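Local coordinates for GDSL-like protein (Roseburia intestinalis L1-82, PDB 6HFZ) that removes acetyl groups from mannans as a two-domain esterase of the GDSL-like, SGNH-hydrolase type, at residues S108-E122 with A149-Y162. Sequence-based numbering, arbitrary orientation. Where two conformers were deposited one is given.
Sequences SVNDDSTEHFMETYE and ANAQLMHGRIARHY. With ACT (acetate ion), chain E.
OD2 of D111 takes the NE2 proton of H155 at 2.8 Å and is also hydrogen-bonded to S84 OG from the start of helix 84-96. The histidine comes from well above the carboxylate plane, while the acid lies close to the ring plane of H155. At the other ring nitrogen, S108 OG sits 2.8 Å from H155 ND1; that hydroxyl also bonds H141 of strand 136-141. Both ring nitrogens are thus held, which fixes the rotation of the buried imidazole. Y121 lies flat over one face of it, the ring planes 7° apart and the centroids 3.5 Å apart. Its CG is anti to the backbone N (chi1 -164°), which sets the phenol over the H155 imidazole. Without the phenol ring, as with an alanine here, that face of H155 would probably lose its cover, I158 CB would lack the ring edge it packs against, and a gap would open between the helices.

The contact joins two neighbouring helices of the SGNH-hydrolase alpha/beta domain, each leading into or following a parallel strand of its central sheet. Helices 115-122 and 152-161 cross at -37°, their axes 8.9 Å apart. Ahead of them the loops meet: A151, at the N-cap position, gives its backbone N-H to S108 O. N150 OD1 accepts from Q152 N in an Asx turn. N110, turned away from 149-162, donates through ND2 to an acetate ion, probably from the crystallisation liquor, that also bonds H193 and S41, consistent with the catalytic pocket.

Further along, selenomethionines M118 and M154 pack CB to CB at 3.9 Å. In the conformer given, SE of M118 comes within 3.6 Å of R157 CD. I158 CD1 packs on M118 CG and E122 CB. Y162 OH donates to E122 OE1 at 2.6 Å, on the anti side of the carboxylate; L230 N shares that oxygen.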
ATOM      1  N   SER A 108      -6.519   4.594  -0.985  1.00 17.32           N
ATOM      2  CA  SER A 108      -7.655   5.307  -0.364  1.00 18.52           C
ATOM      3  C   SER A 108      -8.834   4.409   0.054  1.00 18.86           C
ATOM      4  O   SER A 108      -9.743   4.932   0.743  1.00 18.48           O
ATOM      5  CB  SER A 108      -8.115   6.472  -1.251  1.00 19.24           C
ATOM      6  OG  SER A 108      -6.994   7.294  -1.573  1.00 20.05           O
ATOM      7  N   VAL A 109      -8.846   3.093  -0.275  1.00 18.07           N
ATOM      8  CA  VAL A 109      -9.827   2.191   0.324  1.00 18.18           C
ATOM      9  C   VAL A 109      -9.115   1.076   1.097  1.00 18.34           C
ATOM     10  O   VAL A 109      -9.713  -0.015   1.376  1.00 20.56           O
ATOM     11  CB  VAL A 109     -10.812   1.617  -0.701  1.00 19.74           C
ATOM     12  CG1 VAL A 109     -11.766   2.701  -1.215  1.00 22.37           C
ATOM     13  CG2 VAL A 109     -10.139   0.913  -1.870  1.00 19.06           C
ATOM     14  N   ASN A 110      -7.864   1.313   1.467  1.00 18.46           N
ATOM     15  CA  ASN A 110      -7.121   0.416   2.344  1.00 19.12           C
ATOM     16  C   ASN A 110      -6.843   1.131   3.671  1.00 20.06           C
ATOM     17  O   ASN A 110      -7.219   0.648   4.750  1.00 22.04           O
ATOM     18  CB  ASN A 110      -5.801  -0.037   1.712  1.00 20.27           C
ATOM     19  CG  ASN A 110      -6.004  -1.038   0.599  1.00 22.30           C
ATOM     20  OD1 ASN A 110      -5.993  -0.670  -0.578  1.00 22.65           O
ATOM     21  ND2 ASN A 110      -6.298  -2.284   0.971  1.00 23.85           N
ATOM     22  N   ASP A 111      -6.229   2.307   3.569  1.00 19.09           N
ATOM     23  CA  ASP A 111      -6.038   3.225   4.689  1.00 20.24           C
ATOM     24  C   ASP A 111      -7.419   3.564   5.260  1.00 20.14           C
ATOM     25  O   ASP A 111      -8.354   3.775   4.502  1.00 20.27           O
ATOM     26  CB  ASP A 111      -5.375   4.538   4.273  1.00 20.43           C
ATOM     27  CG  ASP A 111      -3.913   4.402   3.883  1.00 19.52           C
ATOM     28  OD1 ASP A 111      -3.471   3.232   3.629  1.00 17.19           O
ATOM     29  OD2 ASP A 111      -3.227   5.436   3.844  1.00 19.66           O
ATOM     30  N   ASP A 112      -7.532   3.639   6.596  1.00 21.63           N
ATOM     31  CA  ASP A 112      -8.697   4.285   7.244  1.00 22.91           C
ATOM     32  C   ASP A 112      -8.517   5.805   7.140  1.00 21.19           C
ATOM     33  O   ASP A 112      -7.391   6.292   6.944  1.00 19.59           O
ATOM     34  CB  ASP A 112      -8.830   3.880   8.715  1.00 25.26           C
ATOM     35  CG  ASP A 112      -9.133   2.401   8.945  1.00 31.82           C
ATOM     36  OD1 ASP A 112      -9.881   1.824   8.130  1.00 31.27           O
ATOM     37  OD2 ASP A 112      -8.619   1.854   9.954  1.00 35.83           O
ATOM     38  N   SER A 113      -9.633   6.563   7.186  1.00 22.50           N
ATOM     39  CA  SER A 113      -9.564   8.023   7.013  1.00 21.48           C
ATOM     40  C   SER A 113      -9.241   8.697   8.350  1.00 24.83           C
ATOM     41  O   SER A 113     -10.116   9.305   9.002  1.00 24.87           O
ATOM     42  CB  SER A 113     -10.839   8.597   6.403  1.00 20.98           C
ATOM     43  OG  SER A 113     -10.557   9.855   5.770  1.00 22.64           O
ATOM     44  N   THR A 114      -7.971   8.584   8.771  1.00 21.99           N
ATOM     45  CA  THR A 114      -7.566   8.971  10.105  1.00 23.57           C
ATOM     46  C   THR A 114      -6.259   9.717  10.008  1.00 22.65           C
ATOM     47  O   THR A 114      -5.533   9.558   9.038  1.00 21.27           O
ATOM     48  CB  THR A 114      -7.412   7.768  11.059  1.00 23.08           C
ATOM     49  OG1 THR A 114      -6.350   6.930  10.582  1.00 23.36           O
ATOM     50  CG2 THR A 114      -8.709   7.013  11.264  1.00 24.74           C
ATOM     51  N   GLU A 115      -5.905  10.430  11.091  1.00 21.98           N
ATOM     52  CA  GLU A 115      -4.665  11.203  11.110  1.00 23.98           C
ATOM     53  C   GLU A 115      -3.434  10.299  11.037  1.00 22.62           C
ATOM     54  O   GLU A 115      -2.449  10.698  10.441  1.00 21.98           O
ATOM     55  CB  GLU A 115      -4.628  12.101  12.344  1.00 29.17           C
ATOM     56  CG  GLU A 115      -5.695  13.167  12.269  1.00 33.91           C
ATOM     57  CD  GLU A 115      -5.191  14.573  12.016  1.00 49.45           C
ATOM     58  OE1 GLU A 115      -4.045  14.735  11.489  1.00 53.90           O
ATOM     59  OE2 GLU A 115      -5.941  15.513  12.375  1.00 63.17           O
ATOM     60  N   HIS A 116      -3.539   9.094  11.606  1.00 23.77           N
ATOM     61  CA  HIS A 116      -2.490   8.066  11.530  1.00 22.33           C
ATOM     62  C   HIS A 116      -2.136   7.772  10.064  1.00 19.39           C
ATOM     63  O   HIS A 116      -0.964   7.807   9.705  1.00 19.96           O
ATOM     64  CB  HIS A 116      -2.947   6.803  12.266  1.00 22.86           C
ATOM     65  CG  HIS A 116      -2.039   5.645  12.063  1.00 23.14           C
ATOM     66  ND1 HIS A 116      -0.799   5.549  12.681  1.00 24.20           N
ATOM     67  CD2 HIS A 116      -2.152   4.557  11.266  1.00 24.37           C
ATOM     68  CE1 HIS A 116      -0.200   4.447  12.264  1.00 23.68           C
ATOM     69  NE2 HIS A 116      -1.012   3.816  11.412  1.00 25.27           N
ATOM     70  N   PHE A 117      -3.145   7.453   9.240  1.00 19.10           N
ATOM     71  CA  PHE A 117      -2.942   7.168   7.827  1.00 18.71           C
ATOM     72  C   PHE A 117      -2.574   8.411   7.011  1.00 19.23           C
ATOM     73  O   PHE A 117      -1.851   8.303   6.012  1.00 18.44           O
ATOM     74  CB  PHE A 117      -4.126   6.341   7.291  1.00 19.72           C
ATOM     75  CG  PHE A 117      -4.082   4.916   7.786  1.00 19.14           C
ATOM     76  CD1 PHE A 117      -3.080   4.043   7.374  1.00 21.62           C
ATOM     77  CD2 PHE A 117      -5.039   4.442   8.682  1.00 21.59           C
ATOM     78  CE1 PHE A 117      -3.012   2.755   7.882  1.00 18.84           C
ATOM     79  CE2 PHE A 117      -4.994   3.137   9.154  1.00 21.87           C
ATOM     80  CZ  PHE A 117      -3.981   2.296   8.751  1.00 22.25           C
HETATM   81  N   MSE A 118      -3.034   9.599   7.416  0.50 18.80           N
HETATM   82  CA  MSE A 118      -2.529  10.819   6.797  0.50 19.59           C
HETATM   83  C   MSE A 118      -1.007  10.866   6.957  0.50 20.26           C
HETATM   84  O   MSE A 118      -0.285  11.208   6.014  0.50 20.77           O
HETATM   85  CB  MSE A 118      -3.121  12.148   7.265  0.50 18.97           C
HETATM   86  CG  MSE A 118      -2.744  13.205   6.266  0.50 21.01           C
HETATM   87 SE   MSE A 118      -3.778  14.861   6.564  0.50 25.79          SE
HETATM   88  CE  MSE A 118      -3.867  14.757   8.531  0.50 25.99           C
ATOM     89  N   GLU A 119      -0.531  10.502   8.148  1.00 20.47           N
ATOM     90  CA  GLU A 119       0.897  10.555   8.455  1.00 21.33           C
ATOM     91  C   GLU A 119       1.682   9.484   7.679  1.00 19.84           C
ATOM     92  O   GLU A 119       2.720   9.789   7.092  1.00 20.65           O
ATOM     93  CB  GLU A 119       1.103  10.433   9.968  1.00 22.35           C
ATOM     94  CG  GLU A 119       2.532  10.731  10.387  1.00 24.47           C
ATOM     95  CD  GLU A 119       2.822  10.715  11.885  1.00 26.76           C
ATOM     96  OE1 GLU A 119       1.886  10.504  12.695  1.00 30.88           O
ATOM     97  OE2 GLU A 119       3.983  10.874  12.253  1.00 29.38           O
ATOM     98  N   THR A 120       1.167   8.251   7.644  1.00 19.45           N
ATOM     99  CA  THR A 120       1.849   7.190   6.893  1.00 20.66           C
ATOM    100  C   THR A 120       1.855   7.521   5.391  1.00 19.25           C
ATOM    101  O   THR A 120       2.867   7.322   4.706  1.00 19.15           O
ATOM    102  CB  THR A 120       1.331   5.784   7.204  1.00 18.25           C
ATOM    103  OG1 THR A 120      -0.027   5.697   6.745  1.00 17.13           O
ATOM    104  CG2 THR A 120       1.359   5.439   8.679  1.00 20.95           C
ATOM    105  N   TYR A 121       0.719   7.946   4.829  1.00 17.99           N
ATOM    106  CA  TYR A 121       0.661   8.336   3.408  1.00 20.11           C
ATOM    107  C   TYR A 121       1.607   9.499   3.086  1.00 20.59           C
ATOM    108  O   TYR A 121       2.237   9.501   2.028  1.00 19.78           O
ATOM    109  CB  TYR A 121      -0.778   8.683   3.087  1.00 21.65           C
ATOM    110  CG  TYR A 121      -1.204   8.769   1.658  1.00 19.94           C
ATOM    111  CD1 TYR A 121      -1.632   7.633   1.000  1.00 18.95           C
ATOM    112  CD2 TYR A 121      -1.387  10.007   1.051  1.00 20.29           C
ATOM    113  CE1 TYR A 121      -2.183   7.708  -0.259  1.00 19.55           C
ATOM    114  CE2 TYR A 121      -1.929  10.095  -0.214  1.00 18.99           C
ATOM    115  CZ  TYR A 121      -2.326   8.938  -0.866  1.00 19.94           C
ATOM    116  OH  TYR A 121      -2.942   8.986  -2.091  1.00 21.26           O
ATOM    117  N   GLU A 122       1.724  10.483   4.000  1.00 20.60           N
ATOM    118  CA  GLU A 122       2.663  11.572   3.781  1.00 20.61           C
ATOM    119  C   GLU A 122       4.107  11.030   3.683  1.00 20.40           C
ATOM    120  O   GLU A 122       4.849  11.434   2.765  1.00 19.73           O
ATOM    121  CB  GLU A 122       2.577  12.664   4.851  1.00 21.53           C
ATOM    122  CG  GLU A 122       3.576  13.762   4.559  1.00 23.41           C
ATOM    123  CD  GLU A 122       3.351  15.068   5.299  1.00 24.56           C
ATOM    124  OE1 GLU A 122       3.547  16.154   4.661  1.00 25.21           O
ATOM    125  OE2 GLU A 122       2.932  15.011   6.440  1.00 26.31           O
ATOM    126  N   ALA A 149     -17.767   5.593   0.935  1.00 17.03           N
ATOM    127  CA  ALA A 149     -16.636   5.993   1.828  1.00 19.26           C
ATOM    128  C   ALA A 149     -15.291   5.835   1.125  1.00 18.22           C
ATOM    129  O   ALA A 149     -15.086   4.920   0.349  1.00 17.62           O
ATOM    130  CB  ALA A 149     -16.624   5.173   3.099  1.00 20.42           C
ATOM    131  N   ASN A 150     -14.326   6.673   1.544  1.00 18.52           N
ATOM    132  CA  ASN A 150     -12.908   6.399   1.303  1.00 19.99           C
ATOM    133  C   ASN A 150     -12.071   7.301   2.220  1.00 18.71           C
ATOM    134  O   ASN A 150     -12.629   8.024   3.026  1.00 19.24           O
ATOM    135  CB  ASN A 150     -12.539   6.547  -0.178  1.00 18.05           C
ATOM    136  CG  ASN A 150     -12.567   7.982  -0.669  1.00 19.90           C
ATOM    137  OD1 ASN A 150     -12.633   8.916   0.136  1.00 16.97           O
ATOM    138  ND2 ASN A 150     -12.550   8.175  -1.987  1.00 19.08           N
ATOM    139  N   ALA A 151     -10.735   7.224   2.111  1.00 17.34           N
ATOM    140  CA  ALA A 151      -9.840   7.989   2.930  1.00 18.35           C
ATOM    141  C   ALA A 151      -9.290   9.197   2.154  1.00 17.91           C
ATOM    142  O   ALA A 151      -8.289   9.767   2.501  1.00 18.41           O
ATOM    143  CB  ALA A 151      -8.748   7.090   3.474  1.00 17.33           C
ATOM    144  N   GLN A 152     -10.018   9.639   1.120  1.00 18.52           N
ATOM    145  CA  GLN A 152      -9.572  10.744   0.273  1.00 19.45           C
ATOM    146  C   GLN A 152      -9.547  12.072   1.061  1.00 19.76           C
ATOM    147  O   GLN A 152      -8.809  12.977   0.659  1.00 20.85           O
ATOM    148  CB  GLN A 152     -10.480  10.839  -0.953  1.00 18.57           C
ATOM    149  CG  GLN A 152     -10.141  11.937  -1.948  1.00 20.73           C
ATOM    150  CD  GLN A 152     -11.102  11.902  -3.115  1.00 21.23           C
ATOM    151  OE1 GLN A 152     -11.713  10.863  -3.422  1.00 18.53           O
ATOM    152  NE2 GLN A 152     -11.237  13.032  -3.795  1.00 19.54           N
ATOM    153  N   LEU A 153     -10.284  12.202   2.173  1.00 19.21           N
ATOM    154  CA  LEU A 153     -10.193  13.429   2.951  1.00 20.60           C
ATOM    155  C   LEU A 153      -8.739  13.595   3.422  1.00 21.66           C
ATOM    156  O   LEU A 153      -8.172  14.681   3.370  1.00 22.01           O
ATOM    157  CB  LEU A 153     -11.111  13.386   4.164  1.00 21.74           C
ATOM    158  CG  LEU A 153     -11.065  14.645   5.023  1.00 22.36           C
ATOM    159  CD1 LEU A 153     -11.708  15.820   4.308  1.00 24.63           C
ATOM    160  CD2 LEU A 153     -11.713  14.426   6.370  1.00 25.16           C
HETATM  161  N   MSE A 154      -8.167  12.504   3.928  1.00 20.44           N
HETATM  162  CA  MSE A 154      -6.788  12.518   4.412  1.00 21.52           C
HETATM  163  C   MSE A 154      -5.804  12.591   3.258  1.00 21.34           C
HETATM  164  O   MSE A 154      -4.865  13.395   3.256  1.00 21.88           O
HETATM  165  CB  MSE A 154      -6.429  11.321   5.324  1.00 22.44           C
HETATM  166  CG  MSE A 154      -7.290  11.131   6.539  1.00 27.19           C
HETATM  167 SE   MSE A 154      -7.096  12.642   7.797  1.00 33.68          SE
HETATM  168  CE  MSE A 154      -8.818  13.423   7.261  1.00 37.85           C
ATOM    169  N   HIS A 155      -5.998  11.724   2.263  1.00 18.64           N
ATOM    170  CA  HIS A 155      -5.057  11.629   1.164  1.00 19.43           C
ATOM    171  C   HIS A 155      -5.017  12.914   0.321  1.00 20.95           C
ATOM    172  O   HIS A 155      -3.955  13.306  -0.224  1.00 18.73           O
ATOM    173  CB  HIS A 155      -5.342  10.380   0.359  1.00 18.11           C
ATOM    174  CG  HIS A 155      -5.113   9.133   1.147  1.00 18.78           C
ATOM    175  ND1 HIS A 155      -5.552   7.894   0.696  1.00 18.38           N
ATOM    176  CD2 HIS A 155      -4.459   8.916   2.307  1.00 17.77           C
ATOM    177  CE1 HIS A 155      -5.195   6.982   1.601  1.00 20.97           C
ATOM    178  NE2 HIS A 155      -4.486   7.569   2.571  1.00 19.37           N
ATOM    179  N   GLY A 156      -6.182  13.532   0.162  1.00 20.39           N
ATOM    180  CA  GLY A 156      -6.327  14.756  -0.613  1.00 21.76           C
ATOM    181  C   GLY A 156      -5.585  15.932   0.008  1.00 21.18           C
ATOM    182  O   GLY A 156      -5.137  16.836  -0.726  1.00 21.08           O
ATOM    183  N   ARG A 157      -5.515  15.972   1.334  1.00 22.25           N
ATOM    184  CA  ARG A 157      -4.755  17.012   2.040  1.00 24.41           C
ATOM    185  C   ARG A 157      -3.288  16.900   1.666  1.00 22.23           C
ATOM    186  O   ARG A 157      -2.598  17.932   1.509  1.00 25.84           O
ATOM    187  CB  ARG A 157      -4.907  16.917   3.553  1.00 25.89           C
ATOM    188  CG  ARG A 157      -6.306  17.263   4.029  1.00 26.51           C
ATOM    189  CD  ARG A 157      -6.501  16.918   5.498  1.00 28.54           C
ATOM    190  NE  ARG A 157      -7.732  17.502   6.018  1.00 30.11           N
ATOM    191  CZ  ARG A 157      -8.406  17.057   7.080  1.00 28.94           C
ATOM    192  NH1 ARG A 157      -7.880  16.141   7.875  1.00 36.97           N
ATOM    193  NH2 ARG A 157      -9.633  17.505   7.313  1.00 32.40           N
ATOM    194  N   ILE A 158      -2.806  15.662   1.514  1.00 22.03           N
ATOM    195  CA  ILE A 158      -1.432  15.426   1.052  1.00 22.75           C
ATOM    196  C   ILE A 158      -1.287  15.790  -0.422  1.00 20.23           C
ATOM    197  O   ILE A 158      -0.274  16.396  -0.809  1.00 21.91           O
ATOM    198  CB  ILE A 158      -0.986  13.972   1.332  1.00 22.73           C
ATOM    199  CG1 ILE A 158      -1.059  13.662   2.824  1.00 25.51           C
ATOM    200  CG2 ILE A 158       0.387  13.694   0.739  1.00 23.86           C
ATOM    201  CD1 ILE A 158      -0.415  14.715   3.745  1.00 26.49           C
ATOM    202  N   ALA A 159      -2.272  15.432  -1.254  1.00 20.72           N
ATOM    203  CA  ALA A 159      -2.260  15.807  -2.644  1.00 22.14           C
ATOM    204  C   ALA A 159      -2.074  17.325  -2.805  1.00 22.08           C
ATOM    205  O   ALA A 159      -1.260  17.741  -3.632  1.00 25.74           O
ATOM    206  CB  ALA A 159      -3.528  15.366  -3.325  1.00 23.74           C
ATOM    207  N   ARG A 160      -2.817  18.118  -2.035  1.00 22.61           N
ATOM    208  CA  ARG A 160      -2.825  19.587  -2.229  1.00 23.44           C
ATOM    209  C   ARG A 160      -1.515  20.147  -1.644  1.00 23.99           C
ATOM    210  O   ARG A 160      -0.903  21.079  -2.238  1.00 22.15           O
ATOM    211  CB  ARG A 160      -4.098  20.170  -1.600  1.00 23.28           C
ATOM    212  CG  ARG A 160      -5.363  19.912  -2.411  1.00 23.13           C
ATOM    213  CD  ARG A 160      -6.595  20.601  -1.853  1.00 22.47           C
ATOM    214  NE  ARG A 160      -6.886  20.226  -0.493  1.00 22.75           N
ATOM    215  CZ  ARG A 160      -7.642  19.192  -0.145  1.00 22.64           C
ATOM    216  NH1 ARG A 160      -8.153  18.370  -1.062  1.00 23.14           N
ATOM    217  NH2 ARG A 160      -7.928  19.051   1.128  1.00 20.87           N
ATOM    218  N   HIS A 161      -1.049  19.543  -0.542  1.00 23.25           N
ATOM    219  CA  HIS A 161       0.199  19.997   0.144  1.00 22.43           C
ATOM    220  C   HIS A 161       1.389  19.908  -0.828  1.00 23.12           C
ATOM    221  O   HIS A 161       2.245  20.811  -0.844  1.00 23.62           O
ATOM    222  CB  HIS A 161       0.489  19.240   1.438  1.00 23.12           C
ATOM    223  CG  HIS A 161       1.531  19.901   2.296  1.00 25.44           C
ATOM    224  ND1 HIS A 161       1.294  21.105   2.911  1.00 25.86           N
ATOM    225  CD2 HIS A 161       2.799  19.540   2.622  1.00 26.51           C
ATOM    226  CE1 HIS A 161       2.375  21.477   3.585  1.00 27.75           C
ATOM    227  NE2 HIS A 161       3.311  20.520   3.450  1.00 26.37           N
ATOM    228  N   TYR A 162       1.445  18.858  -1.651  1.00 21.04           N
ATOM    229  CA  TYR A 162       2.633  18.603  -2.547  1.00 22.37           C
ATOM    230  C   TYR A 162       2.333  18.993  -3.986  1.00 23.49           C
ATOM    231  O   TYR A 162       3.186  18.751  -4.832  1.00 23.64           O
ATOM    232  CB  TYR A 162       3.119  17.151  -2.431  1.00 22.58           C
ATOM    233  CG  TYR A 162       3.665  16.903  -1.053  1.00 22.64           C
ATOM    234  CD1 TYR A 162       4.938  17.339  -0.748  1.00 24.37           C
ATOM    235  CD2 TYR A 162       2.900  16.356  -0.032  1.00 23.59           C
ATOM    236  CE1 TYR A 162       5.464  17.212   0.525  1.00 23.39           C
ATOM    237  CE2 TYR A 162       3.429  16.196   1.242  1.00 23.34           C
ATOM    238  CZ  TYR A 162       4.715  16.637   1.521  1.00 24.19           C
ATOM    239  OH  TYR A 162       5.242  16.552   2.789  1.00 26.03           O
TER
HETATM  240  C   ACT E 401      -7.984  -4.498  -0.714  1.00 31.04           C
HETATM  241  O   ACT E 401      -8.671  -5.526  -0.421  1.00 32.88           O
HETATM  242  OXT ACT E 401      -6.755  -4.451  -0.600  1.00 25.60           O
HETATM  243  CH3 ACT E 401      -8.633  -3.248  -1.216  1.00 31.16           C